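Local structure of AcrH (Aeromonas hydrophila, 3WXX) at residues F34-H38 against A39-D43. The protein binds the translocator AopB as its type III secretion chaperone, probably keeping it ready for export and translocon assembly. The protein carries 1 engineered substitution. Sequence-based numbering, arbitrary orientation.
Sequences FNQYH and AGKHD
A Schellman motif closes helix 23-38 here, with Gly40 as the residue that leaves the helix. Its phi is positive (75°), a value glycine adopts easily, and it turns the backbone away from the helix axis toward helix 42-55. The last regular helical bond runs from Ala39 N to Asn35 O, 2.7 Å long. Two further bonds reach back into the final turn: Gly40 N meets Tyr37 O at 3.0 Å, while Lys41 N makes a weak bond of 3.0 Å to Gln36 O. The carbonyl of Gln36 is also approached by the side chains of the turn, with Ala39 CB at 3.6 Å from Gln36 O and Lys41 CB at the same distance. Farther out, Gln36, its chain bent at chi2, brings OE1 4.1 Å from Lys41 CG, so the contact is with the aliphatic start of the lysine and not its ammonium end. Lys41 occupies the N-cap position of the next helix and is the centre of an inverse gamma turn, closed by a weak bond from His42 N to Gly40 O.

On another side of the turn two rings come together. His42 CD2 lies 3.9 Å from Tyr37 CD1 and 3.8 Å from Tyr37 O, the ring planes tilted by 53°. With CG anti to its own N (chi1 166°), the Tyr37 ring sits beside its carbonyl carbon, where His42 CD2 can meet both ring and carbonyl. Tyr37 OH bonds Val4 N of the AopB chain, and His42 NE2 bonds Gly1 N of that chain. The turn joins helices 23-38 and 42-55 and presents two side chains to AopB. Tyr37 and Gln36 pack on Ala45 of helix 42-55, and on helix 60-72 Tyr37 touches Ala68 and His42 touches Ala72.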
loop_
_atom_site.group_PDB
_atom_site.type_symbol
_atom_site.label_atom_id
_atom_site.label_comp_id
_atom_site.label_asym_id
_atom_site.label_seq_id
_atom_site.Cartn_x
_atom_site.Cartn_y
_atom_site.Cartn_z
ATOM N N PHE A 34 16.286 -3.056 -4.229
ATOM C CA PHE A 34 16.859 -1.857 -4.809
ATOM C C PHE A 34 17.872 -2.130 -5.959
ATOM O O PHE A 34 17.903 -1.396 -6.967
ATOM C CB PHE A 34 17.551 -1.095 -3.696
ATOM C CG PHE A 34 18.345 0.058 -4.158
ATOM C CD1 PHE A 34 19.634 -0.124 -4.570
ATOM C CD2 PHE A 34 17.812 1.331 -4.154
ATOM C CE1 PHE A 34 20.394 0.955 -4.973
ATOM C CE2 PHE A 34 18.565 2.422 -4.552
ATOM C CZ PHE A 34 19.869 2.230 -4.959
ATOM N N ASN A 35 18.735 -3.140 -5.796
ATOM C CA ASN A 35 19.670 -3.476 -6.868
ATOM C C ASN A 35 18.910 -4.049 -8.058
ATOM O O ASN A 35 19.125 -3.629 -9.202
ATOM C CB ASN A 35 20.726 -4.476 -6.431
ATOM C CG ASN A 35 21.625 -3.931 -5.368
ATOM O OD1 ASN A 35 21.848 -2.745 -5.283
ATOM N ND2 ASN A 35 22.057 -4.803 -4.466
ATOM N N GLN A 36 18.027 -5.004 -7.799
ATOM C CA GLN A 36 17.269 -5.586 -8.887
ATOM C C GLN A 36 16.518 -4.538 -9.716
ATOM O O GLN A 36 16.408 -4.646 -10.940
ATOM C CB GLN A 36 16.302 -6.640 -8.351
ATOM C CG GLN A 36 17.001 -7.848 -7.753
ATOM C CD GLN A 36 17.733 -8.651 -8.811
ATOM O OE1 GLN A 36 18.702 -8.164 -9.408
ATOM N NE2 GLN A 36 17.263 -9.869 -9.069
ATOM N N TYR A 37 15.971 -3.531 -9.038
ATOM C CA TYR A 37 15.229 -2.501 -9.745
ATOM C C TYR A 37 16.200 -1.772 -10.649
ATOM O O TYR A 37 15.905 -1.559 -11.823
ATOM C CB TYR A 37 14.544 -1.547 -8.763
ATOM C CG TYR A 37 14.039 -0.271 -9.369
ATOM C CD1 TYR A 37 12.914 -0.266 -10.155
ATOM C CD2 TYR A 37 14.690 0.933 -9.161
ATOM C CE1 TYR A 37 12.442 0.887 -10.730
ATOM C CE2 TYR A 37 14.214 2.107 -9.735
ATOM C CZ TYR A 37 13.086 2.084 -10.514
ATOM O OH TYR A 37 12.577 3.245 -11.079
ATOM N N HIS A 38 17.359 -1.388 -10.116
ATOM C CA HIS A 38 18.339 -0.645 -10.915
ATOM C C HIS A 38 18.983 -1.537 -12.006
ATOM O O HIS A 38 19.440 -1.036 -13.036
ATOM C CB HIS A 38 19.364 0.048 -10.011
ATOM C CG HIS A 38 18.846 1.289 -9.360
ATOM N ND1 HIS A 38 18.418 2.377 -10.083
ATOM C CD2 HIS A 38 18.700 1.629 -8.053
ATOM C CE1 HIS A 38 18.023 3.334 -9.255
ATOM N NE2 HIS A 38 18.174 2.902 -8.018
ATOM N N ALA A 39 18.978 -2.847 -11.806
ATOM C CA ALA A 39 19.378 -3.788 -12.856
ATOM C C ALA A 39 18.340 -3.970 -13.963
ATOM O O ALA A 39 18.580 -4.707 -14.924
ATOM C CB ALA A 39 19.696 -5.151 -12.247
ATOM N N GLY A 40 17.201 -3.300 -13.856
ATOM C CA GLY A 40 16.103 -3.476 -14.809
ATOM C C GLY A 40 15.315 -4.767 -14.637
ATOM O O GLY A 40 14.414 -5.034 -15.427
ATOM N N LYS A 41 15.658 -5.588 -13.641
ATOM C CA LYS A 41 14.895 -6.805 -13.350
ATOM C C LYS A 41 13.598 -6.471 -12.612
ATOM O O LYS A 41 13.359 -6.923 -11.492
ATOM C CB LYS A 41 15.724 -7.773 -12.497
ATOM C CG LYS A 41 17.029 -8.266 -13.098
ATOM C CD LYS A 41 16.836 -9.060 -14.379
ATOM C CE LYS A 41 18.183 -9.387 -15.017
ATOM N NZ LYS A 41 18.680 -10.762 -14.684
ATOM N N HIS A 42 12.745 -5.705 -13.263
ATOM C CA HIS A 42 11.616 -5.045 -12.609
ATOM C C HIS A 42 10.594 -5.974 -12.032
ATOM O O HIS A 42 10.046 -5.725 -10.949
ATOM C CB HIS A 42 10.909 -4.155 -13.595
ATOM C CG HIS A 42 11.768 -3.070 -14.111
ATOM N ND1 HIS A 42 11.880 -2.790 -15.449
ATOM C CD2 HIS A 42 12.591 -2.212 -13.476
ATOM C CE1 HIS A 42 12.710 -1.774 -15.615
ATOM N NE2 HIS A 42 13.163 -1.414 -14.432
ATOM N N ASP A 43 10.340 -7.050 -12.755
ATOM C CA ASP A 43 9.382 -8.040 -12.320
ATOM C C ASP A 43 9.842 -8.722 -11.023
ATOM O O ASP A 43 9.061 -8.913 -10.100
ATOM C CB ASP A 43 9.193 -9.068 -13.425
ATOM C CG ASP A 43 7.920 -9.784 -13.301
ATOM O OD1 ASP A 43 6.898 -9.206 -13.743
ATOM O OD2 ASP A 43 7.958 -10.894 -12.717
#